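Local coordinates for phosphopantetheine attachment site family protein (Acinetobacter baumannii, PDB 4HKG) that probably serves as a free-standing peptidyl carrier protein, holding intermediates on a phosphopantetheine arm in an uncharacterised non-ribosomal peptide pathway, at residues K5-V18 / I71-Q83. Numbering follows the deposited sequence. Where two conformers were deposited one is given.
Sequences KDKAYWSAIIRTLV and INALAEYLVSELQ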
loop_
_atom_site.group_PDB
_atom_site.type_symbol
_atom_site.label_atom_id
_atom_site.label_comp_id
_atom_site.label_asym_id
_atom_site.label_seq_id
_atom_site.Cartn_x
_atom_site.Cartn_y
_atom_site.Cartn_z
ATOM N N LYS A 5 2.752 -15.037 -4.558
ATOM C CA LYS A 5 2.243 -13.860 -3.853
ATOM C C LYS A 5 2.834 -13.722 -2.452
ATOM O O LYS A 5 2.149 -13.883 -1.436
ATOM C CB LYS A 5 0.712 -13.852 -3.814
ATOM C CG LYS A 5 0.071 -13.787 -5.194
ATOM C CD LYS A 5 -1.382 -13.328 -5.104
ATOM C CE LYS A 5 -2.039 -13.287 -6.477
ATOM N NZ LYS A 5 -2.104 -14.637 -7.098
ATOM N N ASP A 6 4.118 -13.408 -2.415
ATOM C CA ASP A 6 4.803 -13.177 -1.158
ATOM C C ASP A 6 4.829 -11.682 -0.843
ATOM O O ASP A 6 4.143 -10.875 -1.478
ATOM C CB ASP A 6 6.218 -13.766 -1.196
ATOM C CG ASP A 6 7.025 -13.290 -2.389
ATOM O OD1 ASP A 6 6.642 -12.299 -3.052
ATOM O OD2 ASP A 6 8.076 -13.914 -2.658
ATOM N N LYS A 7 5.631 -11.311 0.139
ATOM C CA LYS A 7 5.724 -9.921 0.553
ATOM C C LYS A 7 6.174 -9.022 -0.597
ATOM O O LYS A 7 5.599 -7.953 -0.813
ATOM C CB LYS A 7 6.676 -9.791 1.741
ATOM C CG LYS A 7 6.781 -8.377 2.290
ATOM C CD LYS A 7 7.875 -8.302 3.338
ATOM C CE LYS A 7 8.014 -6.896 3.898
ATOM N NZ LYS A 7 9.196 -6.786 4.794
ATOM N N ALA A 8 7.186 -9.459 -1.340
ATOM C CA ALA A 8 7.713 -8.685 -2.459
ATOM C C ALA A 8 6.664 -8.465 -3.550
ATOM O O ALA A 8 6.622 -7.403 -4.160
ATOM C CB ALA A 8 8.956 -9.354 -3.035
ATOM N N TYR A 9 5.826 -9.467 -3.794
ATOM C CA TYR A 9 4.738 -9.348 -4.762
ATOM C C TYR A 9 3.794 -8.213 -4.356
ATOM O O TYR A 9 3.516 -7.297 -5.144
ATOM C CB TYR A 9 3.984 -10.675 -4.826
ATOM C CG TYR A 9 2.861 -10.738 -5.833
ATOM C CD1 TYR A 9 3.081 -11.237 -7.108
ATOM C CD2 TYR A 9 1.575 -10.333 -5.497
ATOM C CE1 TYR A 9 2.052 -11.328 -8.031
ATOM C CE2 TYR A 9 0.537 -10.421 -6.413
ATOM C CZ TYR A 9 0.784 -10.907 -7.673
ATOM O OH TYR A 9 -0.249 -10.990 -8.580
ATOM N N TRP A 10 3.299 -8.258 -3.122
ATOM C CA TRP A 10 2.375 -7.224 -2.676
ATOM C C TRP A 10 3.051 -5.866 -2.535
ATOM O O TRP A 10 2.433 -4.833 -2.793
ATOM C CB TRP A 10 1.668 -7.635 -1.380
ATOM C CG TRP A 10 0.705 -8.737 -1.607
ATOM C CD1 TRP A 10 0.763 -10.005 -1.094
ATOM C CD2 TRP A 10 -0.447 -8.700 -2.453
ATOM N NE1 TRP A 10 -0.299 -10.746 -1.553
ATOM C CE2 TRP A 10 -1.053 -9.967 -2.390
ATOM C CE3 TRP A 10 -1.029 -7.707 -3.245
ATOM C CZ2 TRP A 10 -2.214 -10.270 -3.092
ATOM C CZ3 TRP A 10 -2.178 -8.012 -3.943
ATOM C CH2 TRP A 10 -2.756 -9.281 -3.865
ATOM N N SER A 11 4.312 -5.858 -2.140
ATOM C CA SER A 11 5.046 -4.609 -2.046
ATOM C C SER A 11 5.125 -3.919 -3.418
ATOM O O SER A 11 4.926 -2.706 -3.517
ATOM C CB SER A 11 6.441 -4.844 -1.463
ATOM O OG SER A 11 7.124 -3.614 -1.299
ATOM N N ALA A 12 5.393 -4.683 -4.472
ATOM C CA ALA A 12 5.453 -4.107 -5.818
ATOM C C ALA A 12 4.088 -3.546 -6.241
ATOM O O ALA A 12 3.999 -2.463 -6.829
ATOM C CB ALA A 12 5.937 -5.140 -6.818
ATOM N N ILE A 13 3.018 -4.274 -5.936
ATOM C CA ILE A 13 1.668 -3.807 -6.262
ATOM C C ILE A 13 1.328 -2.524 -5.499
ATOM O O ILE A 13 0.865 -1.539 -6.095
ATOM C CB ILE A 13 0.618 -4.929 -6.032
ATOM C CG1 ILE A 13 0.790 -6.006 -7.107
ATOM C CG2 ILE A 13 -0.810 -4.357 -5.968
ATOM C CD1 ILE A 13 -0.206 -7.134 -7.040
ATOM N N ILE A 14 1.578 -2.519 -4.194
ATOM C CA ILE A 14 1.271 -1.355 -3.376
ATOM C C ILE A 14 2.096 -0.152 -3.821
ATOM O O ILE A 14 1.572 0.953 -3.932
ATOM C CB ILE A 14 1.475 -1.658 -1.882
ATOM C CG1 ILE A 14 0.461 -2.698 -1.403
ATOM C CG2 ILE A 14 1.311 -0.393 -1.053
ATOM C CD1 ILE A 14 0.829 -3.341 -0.074
ATOM N N ARG A 15 3.374 -0.362 -4.099
ATOM C CA ARG A 15 4.225 0.726 -4.571
ATOM C C ARG A 15 3.693 1.330 -5.867
ATOM O O ARG A 15 3.714 2.552 -6.051
ATOM C CB ARG A 15 5.657 0.219 -4.746
ATOM C CG ARG A 15 6.707 1.278 -5.030
ATOM C CD ARG A 15 8.073 0.593 -5.169
ATOM N NE ARG A 15 9.207 1.502 -5.044
ATOM C CZ ARG A 15 10.468 1.100 -4.959
ATOM N NH1 ARG A 15 10.746 -0.198 -4.969
ATOM N NH2 ARG A 15 11.447 1.983 -4.848
ATOM N N THR A 16 3.205 0.474 -6.756
ATOM C CA THR A 16 2.619 0.930 -8.003
ATOM C C THR A 16 1.371 1.769 -7.748
ATOM O O THR A 16 1.197 2.843 -8.335
ATOM C CB THR A 16 2.274 -0.270 -8.916
ATOM O OG1 THR A 16 3.471 -1.005 -9.208
ATOM C CG2 THR A 16 1.633 0.204 -10.213
ATOM N N LEU A 17 0.499 1.286 -6.870
ATOM C CA LEU A 17 -0.708 2.029 -6.529
ATOM C C LEU A 17 -0.379 3.388 -5.913
ATOM O O LEU A 17 -0.970 4.414 -6.289
ATOM C CB LEU A 17 -1.587 1.244 -5.552
ATOM C CG LEU A 17 -2.206 -0.054 -6.060
ATOM C CD1 LEU A 17 -2.896 -0.767 -4.910
ATOM C CD2 LEU A 17 -3.188 0.222 -7.178
ATOM N N VAL A 18 0.544 3.402 -4.961
ATOM C CA VAL A 18 0.914 4.633 -4.283
ATOM C C VAL A 18 1.532 5.628 -5.264
ATOM O O VAL A 18 1.158 6.804 -5.286
ATOM C CB VAL A 18 1.851 4.332 -3.090
ATOM C CG1 VAL A 18 2.482 5.603 -2.555
ATOM C CG2 VAL A 18 1.091 3.582 -1.995
ATOM N N ILE A 71 4.884 1.039 2.694
ATOM C CA ILE A 71 4.542 0.070 1.667
ATOM C C ILE A 71 4.851 -1.347 2.140
ATOM O O ILE A 71 4.011 -2.251 2.023
ATOM C CB ILE A 71 5.281 0.382 0.352
ATOM C CG1 ILE A 71 4.711 1.661 -0.275
ATOM C CG2 ILE A 71 5.201 -0.797 -0.621
ATOM C CD1 ILE A 71 5.576 2.221 -1.366
ATOM N N ASN A 72 6.049 -1.547 2.678
ATOM C CA ASN A 72 6.460 -2.875 3.113
ATOM C C ASN A 72 5.667 -3.381 4.322
ATOM O O ASN A 72 5.395 -4.578 4.424
ATOM C CB ASN A 72 7.964 -2.925 3.385
ATOM C CG ASN A 72 8.776 -3.179 2.135
ATOM O OD1 ASN A 72 8.285 -3.788 1.172
ATOM N ND2 ASN A 72 10.015 -2.719 2.133
ATOM N N ALA A 73 5.293 -2.486 5.236
ATOM C CA ALA A 73 4.507 -2.905 6.400
ATOM C C ALA A 73 3.112 -3.341 5.951
ATOM O O ALA A 73 2.572 -4.348 6.436
ATOM C CB ALA A 73 4.424 -1.791 7.435
ATOM N N LEU A 74 2.538 -2.599 5.009
ATOM C CA LEU A 74 1.228 -2.960 4.485
ATOM C C LEU A 74 1.297 -4.267 3.692
ATOM O O LEU A 74 0.400 -5.104 3.790
ATOM C CB LEU A 74 0.639 -1.829 3.643
ATOM C CG LEU A 74 -0.809 -2.013 3.174
ATOM C CD1 LEU A 74 -1.780 -2.138 4.350
ATOM C CD2 LEU A 74 -1.196 -0.851 2.274
ATOM N N ALA A 75 2.373 -4.463 2.933
ATOM C CA ALA A 75 2.577 -5.715 2.204
ATOM C C ALA A 75 2.650 -6.901 3.152
ATOM O O ALA A 75 2.056 -7.954 2.888
ATOM C CB ALA A 75 3.833 -5.645 1.359
ATOM N N GLU A 76 3.375 -6.727 4.258
ATOM C CA GLU A 76 3.486 -7.755 5.283
ATOM C C GLU A 76 2.104 -8.119 5.816
ATOM O O GLU A 76 1.790 -9.297 6.001
ATOM C CB GLU A 76 4.389 -7.264 6.422
ATOM C CG GLU A 76 4.548 -8.247 7.569
ATOM C CD GLU A 76 5.714 -9.185 7.377
ATOM O OE1 GLU A 76 6.541 -8.924 6.478
ATOM O OE2 GLU A 76 5.813 -10.176 8.130
ATOM N N TYR A 77 1.281 -7.104 6.062
ATOM C CA TYR A 77 -0.078 -7.322 6.543
ATOM C C TYR A 77 -0.912 -8.140 5.550
ATOM O O TYR A 77 -1.592 -9.092 5.940
ATOM C CB TYR A 77 -0.764 -5.991 6.869
ATOM C CG TYR A 77 -2.200 -6.153 7.289
ATOM C CD1 TYR A 77 -2.520 -6.584 8.564
ATOM C CD2 TYR A 77 -3.238 -5.889 6.404
ATOM C CE1 TYR A 77 -3.831 -6.742 8.956
ATOM C CE2 TYR A 77 -4.560 -6.045 6.788
ATOM C CZ TYR A 77 -4.845 -6.472 8.064
ATOM O OH TYR A 77 -6.148 -6.635 8.472
ATOM N N LEU A 78 -0.838 -7.779 4.267
ATOM C CA LEU A 78 -1.595 -8.502 3.248
ATOM C C LEU A 78 -1.212 -9.970 3.188
ATOM O O LEU A 78 -2.083 -10.836 3.106
ATOM C CB LEU A 78 -1.418 -7.869 1.866
ATOM C CG LEU A 78 -2.017 -6.480 1.697
ATOM C CD1 LEU A 78 -1.866 -6.040 0.260
ATOM C CD2 LEU A 78 -3.484 -6.466 2.109
ATOM N N VAL A 79 0.083 -10.254 3.232
ATOM C CA VAL A 79 0.535 -11.644 3.236
ATOM C C VAL A 79 -0.065 -12.404 4.421
ATOM O O VAL A 79 -0.541 -13.527 4.265
ATOM C CB VAL A 79 2.078 -11.760 3.263
ATOM C CG1 VAL A 79 2.512 -13.199 3.504
ATOM C CG2 VAL A 79 2.664 -11.247 1.964
ATOM N N SER A 80 -0.046 -11.772 5.588
ATOM C CA SER A 80 -0.591 -12.376 6.797
ATOM C C SER A 80 -2.077 -12.682 6.652
ATOM O O SER A 80 -2.540 -13.743 7.063
ATOM C CB SER A 80 -0.363 -11.461 8.003
ATOM O OG SER A 80 1.007 -11.427 8.364
ATOM N N GLU A 81 -2.812 -11.750 6.054
ATOM C CA GLU A 81 -4.254 -11.889 5.908
ATOM C C GLU A 81 -4.629 -12.968 4.907
ATOM O O GLU A 81 -5.670 -13.603 5.036
ATOM C CB GLU A 81 -4.886 -10.566 5.485
ATOM C CG GLU A 81 -4.888 -9.517 6.569
ATOM C CD GLU A 81 -5.719 -9.927 7.769
ATOM O OE1 GLU A 81 -6.947 -10.105 7.618
ATOM O OE2 GLU A 81 -5.149 -10.077 8.869
ATOM N N LEU A 82 -3.776 -13.169 3.909
ATOM C CA LEU A 82 -4.080 -14.085 2.821
ATOM C C LEU A 82 -3.478 -15.468 3.038
ATOM O O LEU A 82 -3.774 -16.404 2.294
ATOM C CB LEU A 82 -3.602 -13.490 1.494
ATOM C CG LEU A 82 -4.372 -12.235 1.072
ATOM C CD1 LEU A 82 -3.637 -11.476 -0.016
ATOM C CD2 LEU A 82 -5.776 -12.603 0.605
ATOM N N GLN A 83 -2.644 -15.597 4.066
ATOM C CA GLN A 83 -2.017 -16.875 4.393
ATOM C C GLN A 83 -2.974 -17.785 5.156
ATOM O O GLN A 83 -4.145 -17.911 4.796
ATOM C CB GLN A 83 -0.749 -16.647 5.219
#
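Pairing of the first and last helices of a carrier-protein bundle is exemplified where A75 of helix 71-82 fits as a knob among K7, W10, S11 and I14 of helix 7-22. Its methyl CB comes to 3.5 Å from S11 N, a small residue consistent with the 8.2 Å approach of the axes of 7-18 and 71-82, whose N-to-C directions lie 128° apart. I14 is a knob in return, its CD1 3.6 Å from A75 N, among I71, L74, A75 and L78. In the four-helix fold of peptidyl carrier proteins these helices contribute to a shared apolar core, which W10, also touching T56 of helix 42-56, extends toward the C-terminal end of helix 71-82. L78 CD1 lies over one face of the indole, offset toward the rim, Y9 CD2 over the opposite face; V79 CG2 meets the edge, 3.8 Å from W10 CD1. On the flank S11 OG, anti to the backbone N (chi1 -177°), donates to N72 OD1 (2.7 Å), tilted from the carbonyl plane. N72 ND2 bonds D32 OD1 in the loop between helices 7-22 and 42-56, which should set the amide's rotation. K7, fully extended, passes the N72 carbonyl; K7 NZ and E76 OE1 form a long salt bridge (3.8 Å).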